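Local coordinates for cell envelope-related transcriptional attenuator domain-containing protein (Streptococcus agalactiae, PDB 3OKZ) that is of unknown function but belongs to the LytR/CpsA/Psr family, whose members probably attach glycopolymers to the bacterial cell wall, at residues T57-L62 with E239-Y244; G119-V124 with Q164-S169; G128-T133 with Q191-K196. All coordinates share one frame; numbering follows the deposited sequence.

Contact 1. Residues T57-L62 with E239-Y244; sequences TTMTSL and EHIKSY
Ile241 lies alongside Thr57, the two side chains pointing the same way, with Ile241 CD1 3.5 Å from Thr57 CG2. The other branch of Ile241 reaches along the sheet to the next residue on this face: CG2 meets CG of Met59, a selenomethionine, at 3.6 Å. CG1 of Ile241 lies beside the backbone N (chi1 -35°) and carries CD1 to Thr57, while CG2 is left to face Met59.

Thr57 to Thr60 pair in parallel with Ile241 to Tyr244. The series begins with Thr57 N to His240 O, a bond more bent at the hydrogen (135°) than those that follow. Lys242 N gives its hydrogen to Thr57 O at 2.9 Å, Met59 N to Lys242 O, Tyr244 N to Met59 O, and Ser61 N to Tyr244 O at 2.9 Å.

On the opposite face, the Tyr244 side chain crosses that of Thr60, whose OG1 is 3.7 Å from Tyr244 CB. The tyrosine ring turns back past Thr58, with CE1 4.1 Å from Thr58 CB. Thr58 OG1 itself is hydrogen-bonded to Thr49, and the ring makes a cation-pi contact with Arg273 of helix 264-277.

These strands are neighbours within the seven-stranded mixed sheet: strand 41-51 flanks 56-62, strand 258-261 flanks 241-252, and helix 178-200 packs on the Met59 face through Ile190.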
loop_
_atom_site.group_PDB
_atom_site.type_symbol
_atom_site.label_atom_id
_atom_site.label_comp_id
_atom_site.label_asym_id
_atom_site.label_seq_id
_atom_site.Cartn_x
_atom_site.Cartn_y
_atom_site.Cartn_z
ATOM N N THR A 57 -1.399 3.809 15.009
ATOM C CA THR A 57 -1.012 3.496 13.641
ATOM C C THR A 57 -2.137 3.810 12.663
ATOM O O THR A 57 -3.313 3.613 12.970
ATOM C CB THR A 57 -0.641 2.010 13.502
ATOM O OG1 THR A 57 0.598 1.768 14.175
ATOM C CG2 THR A 57 -0.511 1.615 12.038
ATOM N N THR A 58 -1.773 4.305 11.486
ATOM C CA THR A 58 -2.762 4.616 10.463
ATOM C C THR A 58 -2.316 4.047 9.130
ATOM O O THR A 58 -1.121 4.020 8.825
ATOM C CB THR A 58 -2.937 6.125 10.274
ATOM O OG1 THR A 58 -1.823 6.645 9.529
ATOM C CG2 THR A 58 -3.031 6.823 11.633
HETATM N N MSE A 59 -3.283 3.601 8.337
HETATM C CA MSE A 59 -3.005 3.052 7.020
HETATM C C MSE A 59 -3.825 3.748 5.969
HETATM O O MSE A 59 -5.056 3.751 6.022
HETATM C CB MSE A 59 -3.347 1.581 6.965
HETATM C CG MSE A 59 -2.595 0.732 7.937
HETATM SE SE MSE A 59 -3.029 -1.069 7.546
HETATM C CE MSE A 59 -1.550 -1.437 6.356
ATOM N N THR A 60 -3.140 4.328 4.999
ATOM C CA THR A 60 -3.830 4.998 3.922
ATOM C C THR A 60 -3.552 4.314 2.574
ATOM O O THR A 60 -2.424 4.296 2.075
ATOM C CB THR A 60 -3.453 6.492 3.910
ATOM O OG1 THR A 60 -3.904 7.082 5.137
ATOM C CG2 THR A 60 -4.124 7.232 2.750
ATOM N N SER A 61 -4.600 3.712 2.018
ATOM C CA SER A 61 -4.521 3.031 0.732
ATOM C C SER A 61 -4.488 4.101 -0.355
ATOM O O SER A 61 -5.187 5.112 -0.266
ATOM C CB SER A 61 -5.742 2.124 0.543
ATOM O OG SER A 61 -5.880 1.185 1.604
ATOM N N LEU A 62 -3.689 3.880 -1.388
ATOM C CA LEU A 62 -3.558 4.864 -2.460
ATOM C C LEU A 62 -4.099 4.326 -3.775
ATOM O O LEU A 62 -3.492 3.454 -4.395
ATOM C CB LEU A 62 -2.085 5.253 -2.614
ATOM C CG LEU A 62 -1.363 5.479 -1.277
ATOM C CD1 LEU A 62 0.134 5.776 -1.494
ATOM C CD2 LEU A 62 -2.049 6.613 -0.541
ATOM N N GLU A 239 -1.115 -2.085 17.926
ATOM C CA GLU A 239 -2.312 -2.533 18.631
ATOM C C GLU A 239 -3.578 -1.774 18.245
ATOM O O GLU A 239 -4.685 -2.218 18.549
ATOM C CB GLU A 239 -2.095 -2.406 20.142
ATOM C CG GLU A 239 -2.492 -3.621 20.976
ATOM C CD GLU A 239 -1.503 -4.771 20.861
ATOM O OE1 GLU A 239 -1.492 -5.637 21.764
ATOM O OE2 GLU A 239 -0.742 -4.816 19.872
ATOM N N HIS A 240 -3.415 -0.623 17.598
ATOM C CA HIS A 240 -4.560 0.191 17.180
ATOM C C HIS A 240 -4.341 0.807 15.801
ATOM O O HIS A 240 -3.514 1.710 15.643
ATOM C CB HIS A 240 -4.808 1.305 18.191
ATOM C CG HIS A 240 -4.728 0.853 19.611
ATOM N ND1 HIS A 240 -3.537 0.782 20.300
ATOM C CD2 HIS A 240 -5.682 0.406 20.460
ATOM C CE1 HIS A 240 -3.760 0.309 21.513
ATOM N NE2 HIS A 240 -5.054 0.072 21.635
ATOM N N ILE A 241 -5.104 0.338 14.814
ATOM C CA ILE A 241 -4.962 0.818 13.446
ATOM C C ILE A 241 -6.186 1.547 12.897
ATOM O O ILE A 241 -7.295 1.010 12.908
ATOM C CB ILE A 241 -4.682 -0.349 12.465
ATOM C CG1 ILE A 241 -3.819 -1.427 13.122
ATOM C CG2 ILE A 241 -3.986 0.179 11.226
ATOM C CD1 ILE A 241 -2.400 -1.016 13.373
ATOM N N LYS A 242 -5.979 2.765 12.403
ATOM C CA LYS A 242 -7.052 3.540 11.792
ATOM C C LYS A 242 -6.748 3.499 10.303
ATOM O O LYS A 242 -5.700 3.970 9.879
ATOM C CB LYS A 242 -7.033 4.994 12.268
ATOM C CG LYS A 242 -7.726 5.271 13.600
ATOM C CD LYS A 242 -7.512 6.743 14.004
ATOM C CE LYS A 242 -8.261 7.137 15.277
ATOM N NZ LYS A 242 -9.740 7.198 15.073
ATOM N N SER A 243 -7.662 2.931 9.518
ATOM C CA SER A 243 -7.489 2.807 8.067
ATOM C C SER A 243 -8.229 3.872 7.254
ATOM O O SER A 243 -9.387 4.201 7.530
ATOM C CB SER A 243 -7.956 1.428 7.612
ATOM O OG SER A 243 -7.374 0.421 8.418
ATOM N N TYR A 244 -7.551 4.402 6.239
ATOM C CA TYR A 244 -8.144 5.420 5.383
ATOM C C TYR A 244 -7.881 5.109 3.920
ATOM O O TYR A 244 -6.907 4.433 3.581
ATOM C CB TYR A 244 -7.572 6.802 5.698
ATOM C CG TYR A 244 -7.632 7.194 7.157
ATOM C CD1 TYR A 244 -6.770 6.618 8.093
ATOM C CD2 TYR A 244 -8.550 8.148 7.601
ATOM C CE1 TYR A 244 -6.820 6.978 9.433
ATOM C CE2 TYR A 244 -8.612 8.517 8.941
ATOM C CZ TYR A 244 -7.747 7.929 9.852
ATOM O OH TYR A 244 -7.821 8.282 11.184
#

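Contact 2. Residues G119-V124 with Q164-S169; sequences GLVDLV and QALVYS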
loop_
_atom_site.group_PDB
_atom_site.type_symbol
_atom_site.label_atom_id
_atom_site.label_comp_id
_atom_site.label_asym_id
_atom_site.label_seq_id
_atom_site.Cartn_x
_atom_site.Cartn_y
_atom_site.Cartn_z
ATOM N N GLY A 119 4.775 -14.059 -1.107
ATOM C CA GLY A 119 5.013 -13.535 0.221
ATOM C C GLY A 119 3.730 -13.346 0.992
ATOM O O GLY A 119 3.647 -13.729 2.152
ATOM N N LEU A 120 2.726 -12.746 0.358
ATOM C CA LEU A 120 1.456 -12.546 1.036
ATOM C C LEU A 120 0.907 -13.912 1.385
ATOM O O LEU A 120 0.611 -14.188 2.543
ATOM C CB LEU A 120 0.444 -11.818 0.146
ATOM C CG LEU A 120 -0.931 -11.715 0.834
ATOM C CD1 LEU A 120 -0.768 -10.857 2.103
ATOM C CD2 LEU A 120 -1.994 -11.124 -0.107
ATOM N N VAL A 121 0.786 -14.764 0.371
ATOM C CA VAL A 121 0.273 -16.116 0.557
ATOM C C VAL A 121 0.989 -16.835 1.690
ATOM O O VAL A 121 0.350 -17.362 2.598
ATOM C CB VAL A 121 0.376 -16.937 -0.763
ATOM C CG1 VAL A 121 0.380 -18.437 -0.473
ATOM C CG2 VAL A 121 -0.820 -16.604 -1.661
ATOM N N ASP A 122 2.313 -16.860 1.639
ATOM C CA ASP A 122 3.096 -17.505 2.694
ATOM C C ASP A 122 2.845 -16.849 4.051
ATOM O O ASP A 122 2.636 -17.525 5.054
ATOM C CB ASP A 122 4.590 -17.427 2.370
ATOM C CG ASP A 122 4.988 -18.357 1.249
ATOM O OD1 ASP A 122 6.097 -18.184 0.696
ATOM O OD2 ASP A 122 4.192 -19.270 0.930
ATOM N N LEU A 123 2.862 -15.523 4.064
ATOM C CA LEU A 123 2.660 -14.760 5.290
ATOM C C LEU A 123 1.365 -15.145 5.996
ATOM O O LEU A 123 1.357 -15.417 7.195
ATOM C CB LEU A 123 2.673 -13.266 4.974
ATOM C CG LEU A 123 2.739 -12.318 6.169
ATOM C CD1 LEU A 123 3.810 -12.776 7.170
ATOM C CD2 LEU A 123 3.003 -10.901 5.637
ATOM N N VAL A 124 0.267 -15.168 5.257
ATOM C CA VAL A 124 -0.997 -15.556 5.849
ATOM C C VAL A 124 -0.869 -16.967 6.424
ATOM O O VAL A 124 -1.181 -17.198 7.590
ATOM C CB VAL A 124 -2.133 -15.522 4.803
ATOM C CG1 VAL A 124 -3.378 -16.196 5.356
ATOM C CG2 VAL A 124 -2.430 -14.077 4.413
ATOM N N GLN A 164 -6.273 -18.449 -0.755
ATOM C CA GLN A 164 -7.609 -17.862 -0.667
ATOM C C GLN A 164 -7.483 -16.391 -0.341
ATOM O O GLN A 164 -8.105 -15.548 -0.974
ATOM C CB GLN A 164 -8.424 -18.519 0.446
ATOM C CG GLN A 164 -8.578 -20.013 0.331
ATOM C CD GLN A 164 -9.545 -20.549 1.357
ATOM O OE1 GLN A 164 -10.748 -20.622 1.111
ATOM N NE2 GLN A 164 -9.029 -20.907 2.529
ATOM N N ALA A 165 -6.681 -16.098 0.672
ATOM C CA ALA A 165 -6.456 -14.725 1.098
ATOM C C ALA A 165 -6.073 -13.835 -0.086
ATOM O O ALA A 165 -6.534 -12.694 -0.193
ATOM C CB ALA A 165 -5.361 -14.685 2.168
ATOM N N LEU A 166 -5.230 -14.360 -0.972
ATOM C CA LEU A 166 -4.816 -13.607 -2.149
ATOM C C LEU A 166 -6.058 -13.271 -2.978
ATOM O O LEU A 166 -6.276 -12.110 -3.336
ATOM C CB LEU A 166 -3.825 -14.423 -2.983
ATOM C CG LEU A 166 -3.419 -13.852 -4.347
ATOM C CD1 LEU A 166 -2.854 -12.465 -4.172
ATOM C CD2 LEU A 166 -2.387 -14.751 -4.999
ATOM N N VAL A 167 -6.874 -14.289 -3.261
ATOM C CA VAL A 167 -8.098 -14.111 -4.041
ATOM C C VAL A 167 -9.038 -13.106 -3.369
ATOM O O VAL A 167 -9.658 -12.277 -4.041
ATOM C CB VAL A 167 -8.840 -15.468 -4.247
ATOM C CG1 VAL A 167 -10.114 -15.257 -5.076
ATOM C CG2 VAL A 167 -7.922 -16.463 -4.969
ATOM N N TYR A 168 -9.119 -13.161 -2.044
ATOM C CA TYR A 168 -9.970 -12.257 -1.292
ATOM C C TYR A 168 -9.540 -10.799 -1.393
ATOM O O TYR A 168 -10.366 -9.891 -1.291
ATOM C CB TYR A 168 -9.987 -12.674 0.171
ATOM C CG TYR A 168 -10.929 -11.873 1.051
ATOM C CD1 TYR A 168 -12.306 -12.048 0.971
ATOM C CD2 TYR A 168 -10.432 -10.963 1.984
ATOM C CE1 TYR A 168 -13.162 -11.350 1.801
ATOM C CE2 TYR A 168 -11.290 -10.251 2.821
ATOM C CZ TYR A 168 -12.648 -10.458 2.725
ATOM O OH TYR A 168 -13.489 -9.795 3.584
ATOM N N SER A 169 -8.253 -10.554 -1.590
ATOM C CA SER A 169 -7.789 -9.172 -1.685
ATOM C C SER A 169 -7.579 -8.679 -3.111
ATOM O O SER A 169 -7.101 -7.564 -3.317
ATOM C CB SER A 169 -6.502 -8.994 -0.888
ATOM O OG SER A 169 -5.534 -9.928 -1.312
#
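Val124 and Ala165 form the close part of a helix-helix crossing within the LytR/CpsA/Psr family region. Helix 119-124 passes helix 164-168 at an angle of 123°, with 9.1 Å between the axes at closest approach. No hydrogen bond joins the segments; the meeting is one of apolar side chains.

Both methyl groups of Val124 face the small Ala165 side chain. CG2 comes to 3.7 Å from Ala165 CB, and CG1 is 4.0 Å from the same carbon. Val193 of helix 178-200 also touches Val124, so this part of the contact is buried beneath a third helix. One turn earlier, Val121 CG2 rests 3.9 Å from Leu166 CB, the two side chains crossing at a slant. Leu166 has CG anti to its own N (chi1 173°), and from there chi2 (56°) brings CD2 near the same methyl of Val121. Tyr149, from a loop, packs against Leu166 as well.

The contact is looser at Leu120, which is partly exposed. Its CD2 stands 4.4 Å from Leu166 CD1, further apart than the pairs around Val124, and the same methyl also approaches Ser169. There the hydrocarbon meets a polar atom whose possible acceptors lie in its own segment and not across the contact. Ser169 OG, placed between its backbone N and carbonyl carbon (chi1 55°), lies within bonding range of the carbonyl oxygens of Ala165 and Leu166, and Leu120 CD2 lies 3.9 Å from this hydroxyl oxygen.

Contact 3. Residues G128-T133 with Q191-K196; sequences GGITVT and QKVLKK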
loop_
_atom_site.group_PDB
_atom_site.type_symbol
_atom_site.label_atom_id
_atom_site.label_comp_id
_atom_site.label_asym_id
_atom_site.label_seq_id
_atom_site.Cartn_x
_atom_site.Cartn_y
_atom_site.Cartn_z
ATOM N N GLY A 128 -0.854 -19.338 10.609
ATOM C CA GLY A 128 -1.959 -20.277 10.695
ATOM C C GLY A 128 -3.250 -19.782 10.070
ATOM O O GLY A 128 -4.338 -20.030 10.589
ATOM N N GLY A 129 -3.127 -19.066 8.959
ATOM C CA GLY A 129 -4.292 -18.551 8.254
ATOM C C GLY A 129 -5.104 -17.516 9.001
ATOM O O GLY A 129 -4.861 -17.253 10.182
ATOM N N ILE A 130 -6.064 -16.913 8.304
ATOM C CA ILE A 130 -6.929 -15.905 8.916
ATOM C C ILE A 130 -8.394 -16.163 8.603
ATOM O O ILE A 130 -8.728 -16.931 7.676
ATOM C CB ILE A 130 -6.614 -14.503 8.431
ATOM C CG1 ILE A 130 -6.930 -14.394 6.937
ATOM C CG2 ILE A 130 -5.164 -14.157 8.740
ATOM C CD1 ILE A 130 -6.731 -13.002 6.383
ATOM N N THR A 131 -9.250 -15.488 9.373
ATOM C CA THR A 131 -10.702 -15.594 9.270
ATOM C C THR A 131 -11.348 -14.341 8.687
ATOM O O THR A 131 -11.217 -13.262 9.257
ATOM C CB THR A 131 -11.302 -15.856 10.675
ATOM O OG1 THR A 131 -10.978 -17.189 11.077
ATOM C CG2 THR A 131 -12.811 -15.685 10.685
ATOM N N VAL A 132 -12.038 -14.488 7.551
ATOM C CA VAL A 132 -12.738 -13.366 6.915
ATOM C C VAL A 132 -14.173 -13.741 6.586
ATOM O O VAL A 132 -14.494 -14.917 6.431
ATOM C CB VAL A 132 -12.084 -12.908 5.589
ATOM C CG1 VAL A 132 -10.715 -12.301 5.862
ATOM C CG2 VAL A 132 -12.019 -14.076 4.605
ATOM N N THR A 133 -15.019 -12.724 6.453
ATOM C CA THR A 133 -16.439 -12.918 6.150
ATOM C C THR A 133 -16.806 -12.415 4.748
ATOM O O THR A 133 -16.608 -11.241 4.429
ATOM C CB THR A 133 -17.326 -12.170 7.184
ATOM O OG1 THR A 133 -16.979 -12.587 8.514
ATOM C CG2 THR A 133 -18.794 -12.447 6.924
ATOM N N GLN A 191 -4.137 -6.011 8.195
ATOM C CA GLN A 191 -4.411 -5.816 9.617
ATOM C C GLN A 191 -4.532 -7.113 10.386
ATOM O O GLN A 191 -3.992 -7.233 11.482
ATOM C CB GLN A 191 -5.696 -5.012 9.804
ATOM C CG GLN A 191 -5.631 -3.616 9.216
ATOM C CD GLN A 191 -6.972 -2.934 9.239
ATOM O OE1 GLN A 191 -7.582 -2.782 10.297
ATOM N NE2 GLN A 191 -7.448 -2.520 8.072
ATOM N N LYS A 192 -5.236 -8.083 9.810
ATOM C CA LYS A 192 -5.438 -9.366 10.472
ATOM C C LYS A 192 -4.163 -10.191 10.623
ATOM O O LYS A 192 -3.938 -10.808 11.665
ATOM C CB LYS A 192 -6.507 -10.170 9.734
ATOM C CG LYS A 192 -7.917 -9.590 9.905
ATOM C CD LYS A 192 -9.021 -10.546 9.436
ATOM C CE LYS A 192 -10.374 -10.019 9.894
ATOM N NZ LYS A 192 -11.518 -10.750 9.304
ATOM N N VAL A 193 -3.334 -10.200 9.584
ATOM C CA VAL A 193 -2.078 -10.935 9.627
ATOM C C VAL A 193 -1.156 -10.326 10.672
ATOM O O VAL A 193 -0.304 -11.013 11.230
ATOM C CB VAL A 193 -1.390 -10.933 8.254
ATOM C CG1 VAL A 193 0.096 -11.237 8.397
ATOM C CG2 VAL A 193 -2.045 -11.976 7.381
ATOM N N LEU A 194 -1.317 -9.037 10.935
ATOM C CA LEU A 194 -0.511 -8.403 11.963
ATOM C C LEU A 194 -1.046 -8.820 13.328
ATOM O O LEU A 194 -0.288 -9.241 14.202
ATOM C CB LEU A 194 -0.578 -6.896 11.825
ATOM C CG LEU A 194 0.519 -6.355 10.924
ATOM C CD1 LEU A 194 0.110 -4.991 10.402
ATOM C CD2 LEU A 194 1.845 -6.306 11.704
ATOM N N LYS A 195 -2.362 -8.710 13.498
ATOM C CA LYS A 195 -3.008 -9.071 14.751
ATOM C C LYS A 195 -2.554 -10.467 15.139
ATOM O O LYS A 195 -2.219 -10.726 16.291
ATOM C CB LYS A 195 -4.530 -9.057 14.596
ATOM C CG LYS A 195 -5.285 -9.162 15.915
ATOM C CD LYS A 195 -6.771 -9.496 15.734
ATOM C CE LYS A 195 -6.999 -10.988 15.463
ATOM N NZ LYS A 195 -6.338 -11.487 14.217
ATOM N N LYS A 196 -2.549 -11.358 14.153
ATOM C CA LYS A 196 -2.143 -12.746 14.331
ATOM C C LYS A 196 -0.671 -12.794 14.750
ATOM O O LYS A 196 -0.331 -13.376 15.782
ATOM C CB LYS A 196 -2.343 -13.505 13.014
ATOM C CG LYS A 196 -2.914 -14.921 13.131
ATOM C CD LYS A 196 -4.351 -14.920 13.588
ATOM C CE LYS A 196 -5.086 -16.130 13.068
ATOM N NZ LYS A 196 -4.310 -17.364 13.263
HETATM O O HOH W 1 -14.433 -11.706 10.726
#
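Lys192 NZ donates to the backbone oxygen of Thr131 at 2.5 Å, approaching in the carbonyl plane at a C=O...N angle of 150°. Its chain is fully extended beyond CG, which carries the ammonium group from the helix across to the strand. There NZ also forms a salt bridge with Glu188, one turn earlier in the same helix, so a carboxylate and a carbonyl oxygen both grip it, which would be expected to stabilise its charge. A weakly held water joins it to Thr133 OG1.

The Lys196 chain is bent at chi2 and chi4, which brings NZ to the turn before the strand. This NZ makes a weak bond of 3.1 Å to Gly129 O, while its stronger partner is Val127 O. In that turn Gly128, with positive phi, is the C-prime residue of the Schellman motif closing helix 117-126 before strand 130-134 begins. That strand pairs with 156-160 in a two-stranded antiparallel sheet, and helix 178-200 packs against it, the axes of strand 130-133 and helix 191-196 lying 9.0 Å apart.

Between the two lysines along the helix, the Val193 side chain crosses that of Ile130, their CG2 atoms 4.0 Å apart. Val189 and Ile160 also touch Ile130, and Leu123 of helix 117-126 touches Val193.

How the contacts relate
Along the chain, the segments of contacts 2 and 3 alternate, and both contacts fall between the two strands that contact 1 brings together. Contacts 2 and 3 are close neighbours, with centres about 10 Å apart. They meet where helix 117-126 leads into strand 130-134, Val124 O and Gly129 N probably sharing a hydrogen bond. Contact 1, in the main sheet, is centred about 19 Å from contact 2 and does not touch it. It does meet contact 3, about 16 Å away between centres, through Met59 and Gln191. Helix 178-200 therefore touches both the large sheet and the small two-stranded sheet, linking contacts 1 and 3.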